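PDB 3CBW: mannan endo-1,4-beta-mannosidase from Bacillus subtilis, which hydrolyses internal beta-1,4-mannosidic linkages of mannan, galactomannan and glucomannan as a secreted family 26 glycoside hydrolase that degrades glucomannan. Local coordinates for residues S112-N117 with G123-P128; P173-N178 with F182-T187; K135-S140 with K146-M151. The protein carries 3 engineered substitutions. All blocks are in the same frame, centred on the assembly; numbering follows the deposited sequence.

Interactions 1 and 2 are buried and sit side by side where strand 108-114 and strand 169-172 run out into their loops, the side of the barrel that carries the probable catalytic residues; interaction 3 lies farther out, partly buried, between helix 131-138 and helix 143-163. Trp-183 ties the first two together, its NE1 bonding to Leu-115 O and its backbone N to Phe-125 O, and its ring also meets Ile-137 of interaction 3. Chemistry follows place: interaction 1 is held chiefly by hydrogen bonds to backbone carbonyls, interaction 2 by an aromatic cluster with one indole bond, and interaction 3 by a small apolar touch beside a hydrated amide-hydroxyl pair.

Interaction 1: residues S112-N117 with G123-P128; sequences SLHLAN and GHFKTP
Asn-117 grips the 123-128 loop at two levels, with its backbone and with its side-chain amide. The backbone N gives a short, nearly straight bond to Gly-123 O (2.8 Å, N-H...O 169°). With CG anti to the backbone N (chi1 -175°), the amide is carried on toward the turn from His-124 to Thr-127, where ND2 donates to His-124 O at 3.2 Å. That acceptor lies in the plane of the asparagine amide, but ND2 stands 34° out of the carbonyl plane. Thr-127 N, closing the type I turn, reaches the same oxygen from the opposite face, so the carbonyl is held by two donors. Asparagine suits the place because its other amide atom, OD1, accepts from Ala-119 N, and one side chain thereby ties the turn to Ala-119. Gly-123 has a positive phi, a conformation easiest for a residue without CB.

All this belongs to the loop that follows strand 108-114 of the TIM barrel and leads to helix 131-138. Nearer the strand, Phe-125 packs against Leu-115 and His-114. Its CB rests 3.2 Å from Leu-115 O, and its CE1 meets His-114 CD2 at 3.9 Å, each atom lying near the plane of the other ring, at the edge. Lys-126 CG lies over one face of the phenylalanine, its aliphatic chain suiting a ring at the partly exposed end of the contact. His-114, probably a substrate-binding residue, bonds through ND1 to Asp-76 OD2, the same oxygen that Ser-112 OG bonds to.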
loop_
_atom_site.group_PDB
_atom_site.type_symbol
_atom_site.label_atom_id
_atom_site.label_comp_id
_atom_site.label_asym_id
_atom_site.label_seq_id
_atom_site.Cartn_x
_atom_site.Cartn_y
_atom_site.Cartn_z
ATOM N N SER A 112 -4.462 -2.212 -2.239
ATOM C CA SER A 112 -5.058 -1.049 -1.575
ATOM C C SER A 112 -6.559 -1.046 -1.815
ATOM O O SER A 112 -7.071 -1.873 -2.562
ATOM C CB SER A 112 -4.440 0.259 -2.084
ATOM O OG SER A 112 -4.654 0.433 -3.480
ATOM N N LEU A 113 -7.254 -0.120 -1.158
ATOM C CA LEU A 113 -8.716 -0.075 -1.208
ATOM C C LEU A 113 -9.252 1.346 -1.266
ATOM O O LEU A 113 -9.223 2.068 -0.264
ATOM C CB LEU A 113 -9.311 -0.732 0.037
ATOM C CG LEU A 113 -8.921 -2.185 0.339
ATOM C CD1 LEU A 113 -9.253 -2.579 1.764
ATOM C CD2 LEU A 113 -9.586 -3.131 -0.645
ATOM N N HIS A 114 -9.791 1.738 -2.415
ATOM C CA HIS A 114 -10.531 3.010 -2.501
ATOM C C HIS A 114 -11.979 2.789 -2.070
ATOM O O HIS A 114 -12.907 2.852 -2.881
ATOM C CB HIS A 114 -10.424 3.611 -3.894
ATOM C CG HIS A 114 -9.110 4.285 -4.138
ATOM N ND1 HIS A 114 -7.908 3.608 -4.111
ATOM C CD2 HIS A 114 -8.806 5.583 -4.385
ATOM C CE1 HIS A 114 -6.921 4.458 -4.345
ATOM N NE2 HIS A 114 -7.440 5.662 -4.520
ATOM N N LEU A 115 -12.175 2.536 -0.776
ATOM C CA LEU A 115 -13.458 2.093 -0.248
ATOM C C LEU A 115 -14.569 3.089 -0.478
ATOM O O LEU A 115 -14.408 4.284 -0.209
ATOM C CB LEU A 115 -13.368 1.854 1.255
ATOM C CG LEU A 115 -12.498 0.709 1.768
ATOM C CD1 LEU A 115 -12.477 0.763 3.301
ATOM C CD2 LEU A 115 -13.040 -0.629 1.274
ATOM N N ALA A 116 -15.711 2.580 -0.935
ATOM C CA ALA A 116 -16.950 3.350 -0.895
ATOM C C ALA A 116 -17.244 3.742 0.548
ATOM O O ALA A 116 -16.730 3.131 1.496
ATOM C CB ALA A 116 -18.090 2.544 -1.491
ATOM N N ASN A 117 -18.080 4.766 0.700
ATOM C CA ASN A 117 -18.329 5.422 1.970
ATOM C C ASN A 117 -19.591 4.865 2.611
ATOM O O ASN A 117 -20.701 5.139 2.142
ATOM C CB ASN A 117 -18.498 6.911 1.686
ATOM C CG ASN A 117 -18.657 7.752 2.920
ATOM O OD1 ASN A 117 -18.958 7.264 4.008
ATOM N ND2 ASN A 117 -18.467 9.064 2.745
ATOM N N GLY A 123 -21.039 4.301 -3.035
ATOM C CA GLY A 123 -20.166 5.320 -3.608
ATOM C C GLY A 123 -19.693 6.342 -2.595
ATOM O O GLY A 123 -19.433 6.016 -1.434
ATOM N N HIS A 124 -19.547 7.582 -3.053
ATOM C CA HIS A 124 -19.215 8.719 -2.185
ATOM C C HIS A 124 -17.866 8.600 -1.469
ATOM O O HIS A 124 -17.696 9.154 -0.381
ATOM C CB HIS A 124 -20.329 8.956 -1.156
ATOM C CG HIS A 124 -21.619 9.417 -1.757
ATOM N ND1 HIS A 124 -22.553 8.545 -2.271
ATOM C CD2 HIS A 124 -22.121 10.662 -1.943
ATOM C CE1 HIS A 124 -23.586 9.231 -2.732
ATOM N NE2 HIS A 124 -23.346 10.516 -2.550
ATOM N N PHE A 125 -16.895 7.936 -2.098
ATOM C CA PHE A 125 -15.602 7.669 -1.442
ATOM C C PHE A 125 -14.822 8.906 -1.002
ATOM O O PHE A 125 -14.012 8.829 -0.074
ATOM C CB PHE A 125 -14.730 6.714 -2.277
ATOM C CG PHE A 125 -14.057 7.338 -3.477
ATOM C CD1 PHE A 125 -12.756 6.975 -3.786
ATOM C CD2 PHE A 125 -14.721 8.209 -4.342
ATOM C CE1 PHE A 125 -12.110 7.494 -4.898
ATOM C CE2 PHE A 125 -14.062 8.757 -5.458
ATOM C CZ PHE A 125 -12.764 8.387 -5.733
ATOM N N LYS A 126 -15.080 10.035 -1.663
ATOM C CA LYS A 126 -14.412 11.304 -1.339
ATOM C C LYS A 126 -15.350 12.343 -0.733
ATOM O O LYS A 126 -15.037 13.535 -0.689
ATOM C CB LYS A 126 -13.687 11.856 -2.570
ATOM C CG LYS A 126 -12.478 11.017 -2.932
ATOM C CD LYS A 126 -11.795 11.524 -4.170
ATOM C CE LYS A 126 -10.503 10.767 -4.400
ATOM N NZ LYS A 126 -9.921 11.083 -5.730
ATOM N N THR A 127 -16.500 11.895 -0.251
ATOM C CA THR A 127 -17.435 12.795 0.420
ATOM C C THR A 127 -17.107 12.778 1.908
ATOM O O THR A 127 -17.138 11.718 2.530
ATOM C CB THR A 127 -18.883 12.334 0.193
ATOM O OG1 THR A 127 -19.127 12.220 -1.213
ATOM C CG2 THR A 127 -19.880 13.320 0.809
ATOM N N PRO A 128 -16.777 13.941 2.495
ATOM C CA PRO A 128 -16.388 13.927 3.905
ATOM C C PRO A 128 -17.586 13.693 4.811
ATOM O O PRO A 128 -18.730 13.979 4.426
ATOM C CB PRO A 128 -15.821 15.331 4.138
ATOM C CG PRO A 128 -16.503 16.180 3.123
ATOM C CD PRO A 128 -16.735 15.294 1.916
#

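Interaction 2: residues P173-N178 with F182-T187; sequences PLHEMN and FWWGLT
Trp-184 and His-175 both set CG between the backbone N and the carbonyl carbon (chi1 59° and 63°), which brings the indole against the backbone of Leu-174 and His-175 and turns the imidazole toward Phe-182. The indole NE1 donates to His-175 O at 2.8 Å; the oxygen lies close to the ring plane, while the donor is tilted from the carbonyl plane. Leu-174 CA covers one face of the five-membered ring, a CH-pi contact 3.8 Å from its centroid, with CD2 packed on the same ring. The opposite face carries Phe-182 CB, so the flat indole is sandwiched. Replacing Trp-184 by a leucine would probably leave His-175 O without its indole donor and open a gap between Leu-174 and Phe-182.

Both segments lie in the loop between strand 169-172 and helix 194-214 of this TIM-barrel enzyme, and they bear Glu-176, probably the proton donor, and His-175, which probably keeps the probable nucleophile Glu-275 in position. Phe-182 CE2 lies over one face of the His-175 imidazole, 3.5 Å from NE2, the two planes inclined at 49°. The same CE2 is 3.5 Å from Glu-176 OE1, whose hydrogen-bond partner is NE1 of Trp-181. Phenylalanine suits this place because CE2 can lie over the imidazole while CB covers the indole, making an aromatic cluster of the three residues. Farther on, a water donates to Glu-176 O and accepts from Phe-182 N at 2.9 Å. Gly-185 CA is 3.1 Å from Met-177 O, where a CB would clash; Leu-186 N adds a weak bond to the same carbonyl.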
loop_
_atom_site.group_PDB
_atom_site.type_symbol
_atom_site.label_atom_id
_atom_site.label_comp_id
_atom_site.label_asym_id
_atom_site.label_seq_id
_atom_site.Cartn_x
_atom_site.Cartn_y
_atom_site.Cartn_z
ATOM N N PRO A 173 -4.525 -0.678 3.756
ATOM C CA PRO A 173 -5.869 -0.115 3.882
ATOM C C PRO A 173 -5.846 1.311 4.437
ATOM O O PRO A 173 -4.914 1.689 5.158
ATOM C CB PRO A 173 -6.513 -1.032 4.909
ATOM C CG PRO A 173 -5.377 -1.363 5.853
ATOM C CD PRO A 173 -4.149 -1.465 4.953
ATOM N N LEU A 174 -6.879 2.092 4.123
ATOM C CA LEU A 174 -7.122 3.370 4.810
ATOM C C LEU A 174 -5.934 4.316 4.696
ATOM O O LEU A 174 -5.518 4.954 5.668
ATOM C CB LEU A 174 -7.482 3.135 6.276
ATOM C CG LEU A 174 -8.662 2.213 6.573
ATOM C CD1 LEU A 174 -8.760 2.018 8.071
ATOM C CD2 LEU A 174 -9.965 2.759 6.015
ATOM N N HIS A 175 -5.420 4.441 3.475
ATOM C CA HIS A 175 -4.229 5.242 3.212
ATOM C C HIS A 175 -4.544 6.739 3.150
ATOM O O HIS A 175 -5.705 7.148 3.017
ATOM C CB HIS A 175 -3.572 4.760 1.918
ATOM C CG HIS A 175 -4.417 4.926 0.698
ATOM N ND1 HIS A 175 -5.640 4.301 0.528
ATOM C CD2 HIS A 175 -4.166 5.593 -0.455
ATOM C CE1 HIS A 175 -6.120 4.624 -0.663
ATOM N NE2 HIS A 175 -5.240 5.389 -1.285
ATOM N N GLU A 176 -3.500 7.554 3.274
ATOM C CA GLU A 176 -3.624 9.015 3.143
ATOM C C GLU A 176 -4.667 9.602 4.089
ATOM O O GLU A 176 -5.393 10.536 3.745
ATOM C CB GLU A 176 -3.890 9.429 1.693
ATOM C CG GLU A 176 -2.759 8.991 0.772
ATOM C CD GLU A 176 -3.038 9.157 -0.712
ATOM O OE1 GLU A 176 -4.020 9.830 -1.101
ATOM O OE2 GLU A 176 -2.254 8.576 -1.514
ATOM N N MET A 177 -4.716 9.044 5.290
ATOM C CA MET A 177 -5.694 9.412 6.296
ATOM C C MET A 177 -5.480 10.812 6.873
ATOM O O MET A 177 -6.406 11.380 7.454
ATOM C CB MET A 177 -5.710 8.361 7.408
ATOM C CG MET A 177 -4.548 8.426 8.420
ATOM S SD MET A 177 -2.775 8.253 7.849
ATOM C CE MET A 177 -2.786 6.533 7.181
ATOM N N ASN A 178 -4.265 11.349 6.736
ATOM C CA ASN A 178 -3.990 12.728 7.137
ATOM C C ASN A 178 -4.363 13.722 6.044
ATOM O O ASN A 178 -4.281 14.933 6.259
ATOM C CB ASN A 178 -2.528 12.908 7.579
ATOM C CG ASN A 178 -1.537 12.552 6.492
ATOM O OD1 ASN A 178 -1.797 11.680 5.667
ATOM N ND2 ASN A 178 -0.363 13.177 6.527
ATOM N N PHE A 182 -10.299 11.481 1.262
ATOM C CA PHE A 182 -11.037 10.232 1.515
ATOM C C PHE A 182 -11.924 10.341 2.749
ATOM O O PHE A 182 -11.590 11.026 3.713
ATOM C CB PHE A 182 -10.078 9.060 1.689
ATOM C CG PHE A 182 -9.237 8.759 0.473
ATOM C CD1 PHE A 182 -9.820 8.604 -0.784
ATOM C CD2 PHE A 182 -7.867 8.570 0.601
ATOM C CE1 PHE A 182 -9.038 8.298 -1.908
ATOM C CE2 PHE A 182 -7.081 8.261 -0.505
ATOM C CZ PHE A 182 -7.669 8.120 -1.752
ATOM N N TRP A 183 -13.040 9.618 2.734
ATOM C CA TRP A 183 -14.002 9.720 3.830
ATOM C C TRP A 183 -13.417 9.328 5.193
ATOM O O TRP A 183 -13.880 9.810 6.230
ATOM C CB TRP A 183 -15.265 8.911 3.530
ATOM C CG TRP A 183 -15.069 7.417 3.398
ATOM C CD1 TRP A 183 -14.904 6.715 2.236
ATOM C CD2 TRP A 183 -15.045 6.443 4.458
ATOM N NE1 TRP A 183 -14.779 5.367 2.501
ATOM C CE2 TRP A 183 -14.863 5.173 3.852
ATOM C CE3 TRP A 183 -15.155 6.514 5.853
ATOM C CZ2 TRP A 183 -14.763 3.995 4.596
ATOM C CZ3 TRP A 183 -15.066 5.326 6.596
ATOM C CH2 TRP A 183 -14.881 4.093 5.957
ATOM N N TRP A 184 -12.412 8.454 5.200
ATOM C CA TRP A 184 -11.843 7.959 6.454
ATOM C C TRP A 184 -10.788 8.886 7.070
ATOM O O TRP A 184 -10.291 8.620 8.167
ATOM C CB TRP A 184 -11.260 6.560 6.251
ATOM C CG TRP A 184 -10.182 6.485 5.192
ATOM C CD1 TRP A 184 -8.847 6.792 5.341
ATOM C CD2 TRP A 184 -10.346 6.027 3.844
ATOM N NE1 TRP A 184 -8.189 6.572 4.155
ATOM C CE2 TRP A 184 -9.079 6.098 3.224
ATOM C CE3 TRP A 184 -11.451 5.591 3.092
ATOM C CZ2 TRP A 184 -8.876 5.722 1.892
ATOM C CZ3 TRP A 184 -11.255 5.240 1.767
ATOM C CH2 TRP A 184 -9.970 5.309 1.179
ATOM N N GLY A 185 -10.437 9.958 6.359
ATOM C CA GLY A 185 -9.352 10.855 6.778
ATOM C C GLY A 185 -9.827 12.098 7.522
ATOM O O GLY A 185 -10.921 12.130 8.092
ATOM N N LEU A 186 -8.984 13.125 7.542
ATOM C CA LEU A 186 -9.347 14.412 8.120
ATOM C C LEU A 186 -10.391 15.105 7.250
ATOM O O LEU A 186 -10.597 14.740 6.097
ATOM C CB LEU A 186 -8.107 15.298 8.257
ATOM C CG LEU A 186 -7.114 14.932 9.352
ATOM C CD1 LEU A 186 -5.917 15.875 9.286
ATOM C CD2 LEU A 186 -7.778 15.000 10.726
ATOM N N THR A 187 -11.027 16.131 7.803
ATOM C CA THR A 187 -12.127 16.792 7.102
ATOM C C THR A 187 -11.762 18.162 6.536
ATOM O O THR A 187 -12.425 18.659 5.624
ATOM C CB THR A 187 -13.378 16.916 7.982
ATOM O OG1 THR A 187 -13.061 17.652 9.167
ATOM C CG2 THR A 187 -13.908 15.522 8.347
HETATM O O HOH W 1 -7.695 11.655 2.560
#

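Interaction 3: residues K135-S140 with K146-M151; sequences KKILDS and KRLNAM. Engineered in segment 135-140: Lys-136 (natural residue Asn).
Asn-149 projects from its helix toward Ser-140, and its side chain can be followed outward atom by atom. CB points at the other segment and carries the amide across; CG, anti to the carbonyl carbon (chi1 -73°), comes within 4.1 Å of Ser-140 OG. At the end, ND2 lies 3.6 Å from Ser-140 CB and donates to Ser-140 OG at 3.0 Å with an N-H...O angle of 150°. The hydroxyl oxygen lies almost in the amide plane, a favourable direction for an amide N-H. ND2 also donates to a water, 2.7 Å away, which in turn gives a hydrogen bond to Ser-140 O. One NH2 group therefore holds both the side chain and the backbone of the serine, directly and through the water.

Beside this polar end, Leu-148 turns toward Ile-137. Its CD2 meets CG2 of the isoleucine at 3.8 Å, the two side chains crossing at about a right angle, and the same methyl touches Ile-137 O. Branched apolar residues suit this buried side: Ile-137 also packs on Trp-183 and Leu-148 on Leu-203 of helix 194-214. Lys-146, exposed, lays its extended chain past Ser-140, CG lying 3.5 Å from the serine O.

The first segment is the end of helix 131-138 and the turn after it, which holds Ser-140; the second lies on helix 143-163, on the outside of the TIM barrel. Ser-140 OG also accepts from Lys-206 NZ, so a small hydroxyl gathers an amide and an ammonium, and polar bonds with a bridging water hold the partly exposed edge while methyl groups close the buried one.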
loop_
_atom_site.group_PDB
_atom_site.type_symbol
_atom_site.label_atom_id
_atom_site.label_comp_id
_atom_site.label_asym_id
_atom_site.label_seq_id
_atom_site.Cartn_x
_atom_site.Cartn_y
_atom_site.Cartn_z
ATOM N N LYS A 135 -18.584 7.578 13.860
ATOM C CA LYS A 135 -18.879 6.710 15.008
ATOM C C LYS A 135 -19.868 5.616 14.644
ATOM O O LYS A 135 -19.734 4.483 15.114
ATOM C CB LYS A 135 -19.411 7.512 16.199
ATOM C CG LYS A 135 -18.360 8.316 16.927
ATOM C CD LYS A 135 -18.987 9.283 17.928
ATOM C CE LYS A 135 -17.935 9.844 18.865
ATOM N NZ LYS A 135 -17.516 8.836 19.881
ATOM N N LYS A 136 -20.866 5.942 13.828
ATOM C CA LYS A 136 -21.847 4.944 13.401
ATOM C C LYS A 136 -21.198 3.836 12.574
ATOM O O LYS A 136 -21.532 2.661 12.730
ATOM C CB LYS A 136 -22.981 5.590 12.616
ATOM C CG LYS A 136 -23.850 6.508 13.467
ATOM C CD LYS A 136 -24.960 7.146 12.647
ATOM C CE LYS A 136 -25.907 7.964 13.523
ATOM N NZ LYS A 136 -27.013 8.523 12.708
ATOM N N ILE A 137 -20.268 4.212 11.698
ATOM C CA ILE A 137 -19.546 3.249 10.863
ATOM C C ILE A 137 -18.797 2.219 11.714
ATOM O O ILE A 137 -18.691 1.054 11.335
ATOM C CB ILE A 137 -18.577 3.989 9.897
ATOM C CG1 ILE A 137 -19.387 4.819 8.886
ATOM C CG2 ILE A 137 -17.599 2.998 9.220
ATOM C CD1 ILE A 137 -18.555 5.757 7.995
ATOM N N LEU A 138 -18.298 2.649 12.868
ATOM C CA LEU A 138 -17.533 1.789 13.773
ATOM C C LEU A 138 -18.396 0.801 14.533
ATOM O O LEU A 138 -17.890 -0.184 15.075
ATOM C CB LEU A 138 -16.738 2.641 14.760
ATOM C CG LEU A 138 -15.596 3.420 14.115
ATOM C CD1 LEU A 138 -15.052 4.439 15.080
ATOM C CD2 LEU A 138 -14.497 2.463 13.689
ATOM N N ASP A 139 -19.696 1.068 14.560
ATOM C CA ASP A 139 -20.654 0.316 15.352
ATOM C C ASP A 139 -21.325 -0.691 14.435
ATOM O O ASP A 139 -22.138 -0.324 13.593
ATOM C CB ASP A 139 -21.664 1.300 15.959
ATOM C CG ASP A 139 -22.762 0.628 16.769
ATOM O OD1 ASP A 139 -22.886 -0.617 16.753
ATOM O OD2 ASP A 139 -23.522 1.385 17.407
ATOM N N SER A 140 -20.972 -1.966 14.608
ATOM C CA SER A 140 -21.458 -3.043 13.741
ATOM C C SER A 140 -22.983 -3.208 13.742
ATOM O O SER A 140 -23.539 -3.867 12.863
ATOM C CB SER A 140 -20.780 -4.371 14.099
ATOM O OG SER A 140 -19.409 -4.351 13.725
ATOM N N LYS A 146 -22.989 -2.055 9.235
ATOM C CA LYS A 146 -23.299 -3.216 8.414
ATOM C C LYS A 146 -22.787 -3.057 6.989
ATOM O O LYS A 146 -22.291 -4.019 6.401
ATOM C CB LYS A 146 -24.805 -3.494 8.441
ATOM C CG LYS A 146 -25.280 -4.028 9.786
ATOM C CD LYS A 146 -26.781 -4.156 9.841
ATOM C CE LYS A 146 -27.237 -4.544 11.235
ATOM N NZ LYS A 146 -28.717 -4.754 11.227
ATOM N N ARG A 147 -22.880 -1.847 6.442
ATOM C CA ARG A 147 -22.336 -1.568 5.108
ATOM C C ARG A 147 -20.824 -1.762 5.108
ATOM O O ARG A 147 -20.266 -2.380 4.191
ATOM C CB ARG A 147 -22.672 -0.143 4.681
ATOM C CG ARG A 147 -24.108 0.075 4.244
ATOM C CD ARG A 147 -24.283 1.561 4.021
ATOM N NE ARG A 147 -25.671 1.950 3.815
ATOM C CZ ARG A 147 -26.211 3.083 4.252
ATOM N NH1 ARG A 147 -25.502 3.957 4.968
ATOM N NH2 ARG A 147 -27.493 3.321 4.001
ATOM N N LEU A 148 -20.162 -1.253 6.143
ATOM C CA LEU A 148 -18.715 -1.475 6.248
ATOM C C LEU A 148 -18.397 -2.972 6.258
ATOM O O LEU A 148 -17.574 -3.456 5.467
ATOM C CB LEU A 148 -18.123 -0.803 7.488
ATOM C CG LEU A 148 -16.627 -1.078 7.717
ATOM C CD1 LEU A 148 -15.753 -0.521 6.582
ATOM C CD2 LEU A 148 -16.192 -0.510 9.048
ATOM N N ASN A 149 -19.085 -3.720 7.120
ATOM C CA ASN A 149 -18.820 -5.144 7.234
ATOM C C ASN A 149 -19.122 -5.940 5.970
ATOM O O ASN A 149 -18.417 -6.898 5.669
ATOM C CB ASN A 149 -19.510 -5.719 8.466
ATOM C CG ASN A 149 -18.826 -5.299 9.749
ATOM O OD1 ASN A 149 -17.623 -5.009 9.758
ATOM N ND2 ASN A 149 -19.578 -5.274 10.840
ATOM N N ALA A 150 -20.124 -5.514 5.199
ATOM C CA ALA A 150 -20.407 -6.140 3.907
ATOM C C ALA A 150 -19.235 -5.987 2.939
ATOM O O ALA A 150 -18.870 -6.924 2.217
ATOM C CB ALA A 150 -21.684 -5.578 3.292
ATOM N N MET A 151 -18.638 -4.799 2.916
ATOM C CA MET A 151 -17.432 -4.589 2.105
ATOM C C MET A 151 -16.269 -5.436 2.610
ATOM O O MET A 151 -15.574 -6.089 1.834
ATOM C CB MET A 151 -17.024 -3.113 2.105
ATOM C CG MET A 151 -17.991 -2.154 1.367
ATOM S SD MET A 151 -17.362 -0.421 1.104
ATOM C CE MET A 151 -17.142 0.107 2.817
HETATM O O HOH W 2 -22.254 -5.748 10.998
#